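Long-range contacts in periplasmic sugar-binding protein (PDB 4RXU), which binds beta-D-glucopyranose in a pocket and probably serves as the sugar-binding component of an ABC-type carbohydrate transporter: residues Arg108-Asp118 with Asp125-Phe133; Gly70-Val79 with Ile92-Ala103. One frame throughout, in Å; residues are numbered along the deposited sequence. Where two conformers were deposited one is given.

Both interactions lie in the same domain, with their centres about 12 Å apart. Both segments of interaction 2 precede those of interaction 1 in the sequence. Helix 101-109 is common to both: its first turn belongs to interaction 2 and its end to interaction 1. They also meet in the sheet, where strand 89-92 runs parallel to strand 113-117. There Ile92 N lies 2.9 Å from Ile115 O, a probable hydrogen bond. Interaction 1 pairs two strands; interaction 2 sets the start of helix 72-84 against the end of strand 89-92, the following loop and the start of helix 101-109. Asp118, just after strand 113-117, accepts from glucose O2, so interaction 1 reaches the sugar pocket.

Interaction 1. Residues Arg108-Asp118 with Asp125-Phe133; sequences RAAGVKVISYD and DAVDYYVTF. With BGC (beta-D-glucopyranose), chain C.
Tyr130 reaches across to the end of the neighbouring strand, where its OH donates to Asp118 O at 2.7 Å. The hydroxyl comes from above the carbonyl plane, and the ring turns its edge to Ser116 O and Asp118 O. With CG anti to the backbone N (chi1 -178°), the ring lies alongside the 116-118 backbone. A phenylalanine here has no hydroxyl, so Asp118 O would probably be left to Asn168 and a water, and the ring edge would lose its tie to the strand end. Asp118 OD2 accepts from glucose O2 at 2.7 Å. Its other oxygen, OD1, forms a salt bridge with Arg44 and packs against Phe133 CD2. A water ties Asp118 O to Phe133 N.

Behind this end, Ser116 N donates to Tyr129 O, Val131 N to Ser116 O, and Asp118 N to Val131 O. On the Ile115 face, Ile115 CG2 meets Val131 CG2 at 3.6 Å. On the opposite face, Ser116 CB rests on Val127 CG1 at 3.7 Å. At the strand start, Asp128 OD2 takes Val114 N at 2.8 Å on its anti lone pair. Val114 O in turn accepts from both Asp128 N and Tyr129 N. Farther out, Arg108 NH1 forms a salt bridge with Asp125 OD1, but both side chains have a second conformer, so this pair is doubtful.

Tyr117, on the Ile115 face, is held by Asp48 through its OH. The arrangement is a pair of adjacent parallel strands in the alpha/beta domain of a periplasmic binding protein, with the sugar pocket at their C-terminal end.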
loop_
_atom_site.group_PDB
_atom_site.type_symbol
_atom_site.label_atom_id
_atom_site.label_comp_id
_atom_site.label_asym_id
_atom_site.label_seq_id
_atom_site.Cartn_x
_atom_site.Cartn_y
_atom_site.Cartn_z
ATOM N N ARG A 108 13.762 15.314 -14.912
ATOM C CA ARG A 108 15.052 15.890 -14.466
ATOM C C ARG A 108 15.758 16.620 -15.610
ATOM O O ARG A 108 16.367 17.684 -15.406
ATOM C CB ARG A 108 16.013 14.851 -13.878
ATOM C CG ARG A 108 17.374 15.442 -13.468
ATOM C CD ARG A 108 18.343 14.389 -12.969
ATOM N NE ARG A 108 18.463 13.330 -13.954
ATOM C CZ ARG A 108 19.240 12.266 -13.829
ATOM N NH1 ARG A 108 20.006 12.108 -12.758
ATOM N NH2 ARG A 108 19.235 11.361 -14.784
ATOM N N ALA A 109 15.682 16.057 -16.808
ATOM C CA ALA A 109 16.376 16.635 -17.948
ATOM C C ALA A 109 15.841 17.993 -18.360
ATOM O O ALA A 109 16.542 18.773 -19.023
ATOM C CB ALA A 109 16.336 15.652 -19.102
ATOM N N ALA A 110 14.598 18.268 -17.973
ATOM C CA ALA A 110 13.960 19.537 -18.243
ATOM C C ALA A 110 14.003 20.472 -17.039
ATOM O O ALA A 110 13.363 21.520 -17.058
ATOM C CB ALA A 110 12.521 19.309 -18.709
ATOM N N GLY A 111 14.785 20.120 -16.018
ATOM C CA GLY A 111 14.933 20.960 -14.847
ATOM C C GLY A 111 13.770 20.878 -13.888
ATOM O O GLY A 111 13.542 21.797 -13.107
ATOM N N VAL A 112 13.063 19.748 -13.934
ATOM C CA VAL A 112 11.922 19.535 -13.071
ATOM C C VAL A 112 12.328 18.627 -11.922
ATOM O O VAL A 112 12.915 17.563 -12.138
ATOM C CB VAL A 112 10.756 18.890 -13.835
ATOM C CG1 VAL A 112 9.566 18.644 -12.900
ATOM C CG2 VAL A 112 10.370 19.757 -15.031
ATOM N N LYS A 113 11.979 19.052 -10.704
ATOM C CA LYS A 113 12.224 18.269 -9.504
ATOM C C LYS A 113 11.206 17.132 -9.459
ATOM O O LYS A 113 10.043 17.283 -9.828
ATOM C CB LYS A 113 12.123 19.112 -8.231
ATOM C CG LYS A 113 13.074 20.275 -8.202
ATOM C CD LYS A 113 14.476 19.829 -7.942
ATOM C CE LYS A 113 15.371 21.046 -7.819
ATOM N NZ LYS A 113 16.740 20.605 -8.111
ATOM N N VAL A 114 11.667 15.997 -8.979
ATOM C CA VAL A 114 10.884 14.766 -8.974
ATOM C C VAL A 114 10.650 14.284 -7.537
ATOM O O VAL A 114 11.590 13.875 -6.822
ATOM C CB VAL A 114 11.578 13.644 -9.775
ATOM C CG1 VAL A 114 10.756 12.358 -9.715
ATOM C CG2 VAL A 114 11.731 14.063 -11.219
ATOM N N ILE A 115 9.385 14.359 -7.121
ATOM C CA ILE A 115 8.947 13.848 -5.833
ATOM C C ILE A 115 8.159 12.568 -6.132
ATOM O O ILE A 115 7.029 12.595 -6.624
ATOM C CB ILE A 115 8.038 14.839 -5.105
ATOM C CG1 ILE A 115 8.753 16.185 -4.904
ATOM C CG2 ILE A 115 7.567 14.243 -3.781
ATOM C CD1 ILE A 115 7.916 17.247 -4.212
ATOM N N SER A 116 8.773 11.430 -5.837
ATOM C CA SER A 116 8.075 10.167 -5.949
ATOM C C SER A 116 7.077 10.126 -4.765
ATOM O O SER A 116 7.422 10.515 -3.658
ATOM C CB SER A 116 9.093 9.032 -5.890
ATOM O OG SER A 116 8.606 7.802 -6.393
ATOM N N TYR A 117 5.849 9.701 -5.044
ATOM C CA TYR A 117 4.736 9.856 -4.133
ATOM C C TYR A 117 4.111 8.498 -3.859
ATOM O O TYR A 117 3.646 7.827 -4.772
ATOM C CB TYR A 117 3.697 10.779 -4.747
ATOM C CG TYR A 117 2.497 11.019 -3.848
ATOM C CD1 TYR A 117 2.556 11.883 -2.779
ATOM C CD2 TYR A 117 1.314 10.351 -4.076
ATOM C CE1 TYR A 117 1.463 12.070 -1.951
ATOM C CE2 TYR A 117 0.209 10.556 -3.276
ATOM C CZ TYR A 117 0.300 11.407 -2.205
ATOM O OH TYR A 117 -0.802 11.574 -1.407
ATOM N N ASP A 118 4.141 8.123 -2.584
ATOM C CA ASP A 118 3.626 6.861 -2.046
ATOM C C ASP A 118 4.459 5.663 -2.470
ATOM O O ASP A 118 4.888 4.891 -1.625
ATOM C CB ASP A 118 2.158 6.600 -2.359
ATOM C CG ASP A 118 1.632 5.468 -1.540
ATOM O OD1 ASP A 118 1.254 5.736 -0.375
ATOM O OD2 ASP A 118 1.663 4.300 -2.019
ATOM N N ASP A 125 18.738 7.663 -10.744
ATOM C CA ASP A 125 19.034 8.669 -9.712
ATOM C C ASP A 125 18.214 9.967 -9.901
ATOM O O ASP A 125 18.362 10.890 -9.106
ATOM C CB ASP A 125 20.532 8.910 -9.523
ATOM C CG ASP A 125 21.208 9.353 -10.767
ATOM O OD1 ASP A 125 20.526 9.533 -11.793
ATOM O OD2 ASP A 125 22.444 9.515 -10.717
ATOM N N ALA A 126 17.305 9.964 -10.877
ATOM C CA ALA A 126 16.410 11.072 -11.161
ATOM C C ALA A 126 15.208 11.125 -10.234
ATOM O O ALA A 126 14.127 11.465 -10.671
ATOM C CB ALA A 126 15.933 11.011 -12.621
ATOM N N VAL A 127 15.388 10.793 -8.964
ATOM C CA VAL A 127 14.332 10.985 -7.981
ATOM C C VAL A 127 14.895 11.884 -6.882
ATOM O O VAL A 127 15.919 11.524 -6.282
ATOM C CB VAL A 127 13.831 9.655 -7.390
ATOM C CG1 VAL A 127 12.676 9.943 -6.462
ATOM C CG2 VAL A 127 13.444 8.666 -8.484
ATOM N N ASP A 128 14.276 13.043 -6.643
ATOM C CA ASP A 128 14.809 13.993 -5.650
ATOM C C ASP A 128 14.354 13.676 -4.229
ATOM O O ASP A 128 15.143 13.740 -3.300
ATOM C CB ASP A 128 14.469 15.416 -6.050
ATOM C CG ASP A 128 15.107 15.770 -7.364
ATOM O OD1 ASP A 128 16.348 15.823 -7.414
ATOM O OD2 ASP A 128 14.379 15.905 -8.354
ATOM N N TYR A 129 13.070 13.351 -4.084
ATOM C CA TYR A 129 12.454 13.064 -2.759
ATOM C C TYR A 129 11.449 11.956 -2.919
ATOM O O TYR A 129 10.899 11.742 -4.016
ATOM C CB TYR A 129 11.767 14.313 -2.146
ATOM C CG TYR A 129 12.760 15.408 -1.963
ATOM C CD1 TYR A 129 13.572 15.449 -0.831
ATOM C CD2 TYR A 129 12.983 16.339 -2.982
ATOM C CE1 TYR A 129 14.559 16.412 -0.697
ATOM C CE2 TYR A 129 13.974 17.299 -2.862
ATOM C CZ TYR A 129 14.754 17.326 -1.712
ATOM O OH TYR A 129 15.736 18.263 -1.523
ATOM N N TYR A 130 11.178 11.311 -1.801
ATOM C CA TYR A 130 10.153 10.280 -1.713
ATOM C C TYR A 130 9.230 10.557 -0.508
ATOM O O TYR A 130 9.649 10.432 0.640
ATOM C CB TYR A 130 10.816 8.913 -1.560
ATOM C CG TYR A 130 9.878 7.727 -1.513
ATOM C CD1 TYR A 130 8.671 7.703 -2.192
ATOM C CD2 TYR A 130 10.230 6.602 -0.790
ATOM C CE1 TYR A 130 7.846 6.582 -2.140
ATOM C CE2 TYR A 130 9.446 5.474 -0.747
ATOM C CZ TYR A 130 8.255 5.442 -1.427
ATOM O OH TYR A 130 7.505 4.299 -1.366
ATOM N N VAL A 131 8.003 10.925 -0.804
ATOM C CA VAL A 131 6.972 11.136 0.199
ATOM C C VAL A 131 6.227 9.815 0.335
ATOM O O VAL A 131 5.645 9.313 -0.612
ATOM C CB VAL A 131 6.000 12.254 -0.226
ATOM C CG1 VAL A 131 4.804 12.330 0.707
ATOM C CG2 VAL A 131 6.724 13.590 -0.295
ATOM N N THR A 132 6.277 9.256 1.534
ATOM C CA THR A 132 5.828 7.888 1.765
ATOM C C THR A 132 5.300 7.661 3.177
ATOM O O THR A 132 5.676 8.362 4.125
ATOM C CB THR A 132 6.991 6.894 1.468
ATOM O OG1 THR A 132 6.539 5.538 1.530
ATOM C CG2 THR A 132 8.162 7.057 2.470
ATOM N N PHE A 133 4.448 6.653 3.296
ATOM C CA PHE A 133 4.187 6.048 4.590
ATOM C C PHE A 133 5.285 5.046 4.922
ATOM O O PHE A 133 6.056 4.605 4.063
ATOM C CB PHE A 133 2.845 5.341 4.607
ATOM C CG PHE A 133 1.673 6.254 4.390
ATOM C CD1 PHE A 133 1.303 7.185 5.346
ATOM C CD2 PHE A 133 0.939 6.178 3.206
ATOM C CE1 PHE A 133 0.220 8.005 5.133
ATOM C CE2 PHE A 133 -0.145 6.995 3.003
ATOM C CZ PHE A 133 -0.500 7.903 3.970
HETATM C C2 BGC C . -0.449 1.749 -1.672
HETATM C C3 BGC C . -1.594 1.103 -0.919
HETATM C C4 BGC C . -2.645 0.630 -1.913
HETATM C C5 BGC C . -2.021 -0.240 -3.005
HETATM C C6 BGC C . -2.985 -0.603 -4.111
HETATM C C1 BGC C . 0.072 0.649 -2.581
HETATM O O1 BGC C . 1.284 0.981 -3.192
HETATM O O2 BGC C . 0.544 2.191 -0.740
HETATM O O3 BGC C . -2.133 2.070 -0.021
HETATM O O4 BGC C . -3.587 -0.207 -1.214
HETATM O O5 BGC C . -0.914 0.418 -3.589
HETATM O O6 BGC C . -3.672 0.543 -4.619
HETATM O O HOH W 1 23.105 11.024 -12.879
HETATM O O HOH W 2 15.217 16.659 -10.934
HETATM O O HOH W 3 17.303 17.791 -8.998
HETATM O O HOH W 4 3.540 5.141 1.035
#

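Interaction 2. Residues Gly70-Val79 with Ile92-Ala103; sequences GSSAKEKENV and ICPHDGTAAAAA
The His95 imidazole carries the backbone of Gly70 over one face. Gly70 CA stands 3.8 Å from the His95 ring centroid in a CH-pi contact, 13° off the normal. Gly70 O lies over the same face, toward the rim. Ser72 OG is at the ring edge, 4.4 Å from His95 CD2. The His95 chi1 of 176° swings the ring away from its own backbone N and against the Gly70 backbone.

The Glu75 carboxylate is the polar centre. It reaches across on an extended chain, and OE2 accepts from His95 N at 2.8 Å on its syn lone pair. This bond is nearly straight, at 165°. A water links OE2 to Cys93 O. A second water donates to OE1 and accepts from Ser72 OG and Asp96 N. Both carboxylate oxygens are thus engaged, while Glu75 OE1 also touches Ala100 CB at 3.3 Å. Asp96 OD1 accepts from Ala99 N, an Asx motif ahead of helix 101-109.

Farther along helix 72-84 the contact becomes apolar. Ile92 CD1 packs against Glu75 CG and against Val79 CG2, the latter at 3.9 Å. Ala103 CB touches both Lys76 CA and Val79 CG2, each at 4.2 Å. The Lys76 amine is paired with Glu80 of its own helix.

Ser71 caps the N-terminus of helix 72-84 through OG. That helix packs on the start of helix 101-109 and on the end of strand 89-92, whose Ile92 also touches Val36 of strand 29-37.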
loop_
_atom_site.group_PDB
_atom_site.type_symbol
_atom_site.label_atom_id
_atom_site.label_comp_id
_atom_site.label_asym_id
_atom_site.label_seq_id
_atom_site.Cartn_x
_atom_site.Cartn_y
_atom_site.Cartn_z
ATOM N N GLY A 70 -3.089 2.947 -15.419
ATOM C CA GLY A 70 -2.331 1.728 -15.229
ATOM C C GLY A 70 -1.364 1.442 -16.349
ATOM O O GLY A 70 -1.029 0.290 -16.575
ATOM N N SER A 71 -0.945 2.495 -17.059
ATOM C CA SER A 71 -0.033 2.380 -18.197
ATOM C C SER A 71 1.225 3.202 -17.994
ATOM O O SER A 71 1.156 4.432 -17.895
ATOM C CB SER A 71 -0.712 2.867 -19.468
ATOM O OG SER A 71 0.229 3.024 -20.509
ATOM N N SER A 72 2.383 2.542 -18.038
ATOM C CA SER A 72 3.644 3.282 -17.935
ATOM C C SER A 72 3.848 4.199 -19.133
ATOM O O SER A 72 4.438 5.281 -19.018
ATOM C CB SER A 72 4.839 2.362 -17.838
ATOM O OG SER A 72 4.795 1.598 -16.667
ATOM N N ALA A 73 3.350 3.788 -20.293
ATOM C CA ALA A 73 3.505 4.627 -21.458
ATOM C C ALA A 73 2.651 5.891 -21.330
ATOM O O ALA A 73 3.097 6.999 -21.680
ATOM C CB ALA A 73 3.152 3.850 -22.725
ATOM N N LYS A 74 1.437 5.740 -20.816
ATOM C CA LYS A 74 0.582 6.919 -20.620
ATOM C C LYS A 74 1.158 7.803 -19.516
ATOM O O LYS A 74 1.126 9.013 -19.599
ATOM C CB LYS A 74 -0.845 6.525 -20.276
ATOM C CG LYS A 74 -1.772 7.703 -20.048
ATOM C CD LYS A 74 -1.975 8.510 -21.311
ATOM C CE LYS A 74 -2.966 9.657 -21.210
ATOM N NZ LYS A 74 -4.369 9.243 -21.070
ATOM N N GLU A 75 1.670 7.176 -18.468
ATOM C CA GLU A 75 2.332 7.909 -17.401
ATOM C C GLU A 75 3.442 8.831 -17.926
ATOM O O GLU A 75 3.525 9.998 -17.585
ATOM C CB GLU A 75 2.869 6.884 -16.417
ATOM C CG GLU A 75 3.714 7.447 -15.302
ATOM C CD GLU A 75 4.213 6.290 -14.481
ATOM O OE1 GLU A 75 5.336 5.796 -14.776
ATOM O OE2 GLU A 75 3.445 5.828 -13.604
ATOM N N LYS A 76 4.246 8.283 -18.818
ATOM C CA LYS A 76 5.326 9.047 -19.387
ATOM C C LYS A 76 4.766 10.206 -20.211
ATOM O O LYS A 76 5.292 11.321 -20.118
ATOM C CB LYS A 76 6.276 8.180 -20.221
ATOM C CG LYS A 76 7.506 8.952 -20.663
ATOM C CD LYS A 76 8.465 8.083 -21.428
ATOM C CE LYS A 76 9.826 8.747 -21.585
ATOM N NZ LYS A 76 9.630 10.007 -22.338
ATOM N N GLU A 77 3.726 9.947 -20.997
ATOM C CA GLU A 77 3.033 11.003 -21.725
ATOM C C GLU A 77 2.555 12.101 -20.781
ATOM O O GLU A 77 2.751 13.287 -21.043
ATOM C CB GLU A 77 1.849 10.427 -22.506
ATOM C CG GLU A 77 2.244 9.447 -23.598
ATOM C CD GLU A 77 1.217 9.372 -24.711
ATOM O OE1 GLU A 77 0.053 9.759 -24.477
ATOM O OE2 GLU A 77 1.575 8.924 -25.821
ATOM N N ASN A 78 1.927 11.696 -19.681
ATOM C CA ASN A 78 1.435 12.635 -18.699
ATOM C C ASN A 78 2.561 13.541 -18.229
ATOM O O ASN A 78 2.398 14.772 -18.122
ATOM C CB ASN A 78 0.831 11.898 -17.501
ATOM C CG ASN A 78 -0.533 11.299 -17.772
ATOM O OD1 ASN A 78 -0.958 10.385 -17.020
ATOM N ND2 ASN A 78 -1.252 11.814 -18.746
ATOM N N VAL A 79 3.694 12.929 -17.904
ATOM C CA VAL A 79 4.850 13.715 -17.473
ATOM C C VAL A 79 5.266 14.679 -18.583
ATOM O O VAL A 79 5.539 15.849 -18.330
ATOM C CB VAL A 79 6.005 12.810 -17.025
ATOM C CG1 VAL A 79 7.286 13.585 -16.758
ATOM C CG2 VAL A 79 5.592 12.086 -15.757
ATOM N N ILE A 92 4.686 12.384 -8.350
ATOM C CA ILE A 92 4.330 11.224 -9.175
ATOM C C ILE A 92 4.316 9.912 -8.389
ATOM O O ILE A 92 5.318 9.549 -7.768
ATOM C CB ILE A 92 5.247 11.084 -10.425
ATOM C CG1 ILE A 92 4.876 9.821 -11.218
ATOM C CG2 ILE A 92 6.737 11.117 -10.066
ATOM C CD1 ILE A 92 5.457 9.813 -12.618
ATOM N N CYS A 93 3.165 9.234 -8.452
ATOM C CA CYS A 93 3.035 7.884 -7.975
ATOM C C CYS A 93 3.060 6.946 -9.185
ATOM O O CYS A 93 2.115 6.934 -9.966
ATOM C CB CYS A 93 1.769 7.706 -7.168
ATOM S SG CYS A 93 1.550 6.015 -6.644
ATOM N N PRO A 94 4.149 6.150 -9.325
ATOM C CA PRO A 94 4.277 5.346 -10.502
ATOM C C PRO A 94 3.356 4.158 -10.528
ATOM O O PRO A 94 3.097 3.523 -9.501
ATOM C CB PRO A 94 5.735 4.855 -10.450
ATOM C CG PRO A 94 6.096 4.896 -9.011
ATOM C CD PRO A 94 5.403 6.148 -8.544
ATOM N N HIS A 95 2.888 3.836 -11.722
ATOM C CA HIS A 95 2.238 2.543 -11.894
ATOM C C HIS A 95 3.208 1.378 -11.736
ATOM O O HIS A 95 2.966 0.433 -10.981
ATOM C CB HIS A 95 1.572 2.436 -13.239
ATOM C CG HIS A 95 1.006 1.082 -13.447
ATOM N ND1 HIS A 95 0.038 0.569 -12.615
ATOM C CD2 HIS A 95 1.363 0.085 -14.283
ATOM C CE1 HIS A 95 -0.226 -0.670 -12.972
ATOM N NE2 HIS A 95 0.552 -0.981 -13.996
ATOM N N ASP A 96 4.332 1.490 -12.426
ATOM C CA ASP A 96 5.375 0.483 -12.388
ATOM C C ASP A 96 6.660 1.202 -12.021
ATOM O O ASP A 96 7.121 2.048 -12.758
ATOM C CB ASP A 96 5.491 -0.228 -13.737
ATOM C CG ASP A 96 6.578 -1.288 -13.756
ATOM O OD1 ASP A 96 7.710 -1.069 -13.246
ATOM O OD2 ASP A 96 6.309 -2.356 -14.308
ATOM N N GLY A 97 7.219 0.880 -10.866
ATOM C CA GLY A 97 8.283 1.723 -10.309
ATOM C C GLY A 97 9.529 1.772 -11.175
ATOM O O GLY A 97 10.078 2.815 -11.431
ATOM N N THR A 98 9.960 0.604 -11.645
ATOM C CA THR A 98 11.136 0.537 -12.488
ATOM C C THR A 98 10.871 1.159 -13.840
ATOM O O THR A 98 11.714 1.918 -14.350
ATOM C CB THR A 98 11.623 -0.896 -12.638
ATOM O OG1 THR A 98 12.072 -1.346 -11.360
ATOM C CG2 THR A 98 12.799 -0.971 -13.615
ATOM N N ALA A 99 9.713 0.858 -14.415
ATOM C CA ALA A 99 9.375 1.400 -15.735
ATOM C C ALA A 99 9.301 2.910 -15.766
ATOM O O ALA A 99 9.506 3.510 -16.808
ATOM C CB ALA A 99 8.061 0.861 -16.234
ATOM N N ALA A 100 9.004 3.516 -14.619
ATOM C CA ALA A 100 8.880 4.981 -14.509
ATOM C C ALA A 100 10.225 5.714 -14.552
ATOM O O ALA A 100 10.268 6.957 -14.536
ATOM C CB ALA A 100 8.151 5.319 -13.209
ATOM N N ALA A 101 11.330 4.962 -14.580
ATOM C CA ALA A 101 12.631 5.611 -14.629
ATOM C C ALA A 101 12.778 6.641 -15.764
ATOM O O ALA A 101 13.256 7.768 -15.540
ATOM C CB ALA A 101 13.759 4.575 -14.664
ATOM N N ALA A 102 12.359 6.281 -16.972
ATOM C CA ALA A 102 12.544 7.195 -18.118
ATOM C C ALA A 102 11.727 8.475 -17.939
ATOM O O ALA A 102 12.174 9.564 -18.290
ATOM C CB ALA A 102 12.212 6.520 -19.441
ATOM N N ALA A 103 10.536 8.349 -17.361
ATOM C CA ALA A 103 9.710 9.517 -17.055
ATOM C C ALA A 103 10.379 10.476 -16.072
ATOM O O ALA A 103 10.379 11.708 -16.273
ATOM C CB ALA A 103 8.354 9.063 -16.532
HETATM O O HOH W 5 5.334 3.119 -14.524
HETATM O O HOH W 6 1.273 7.118 -12.731
#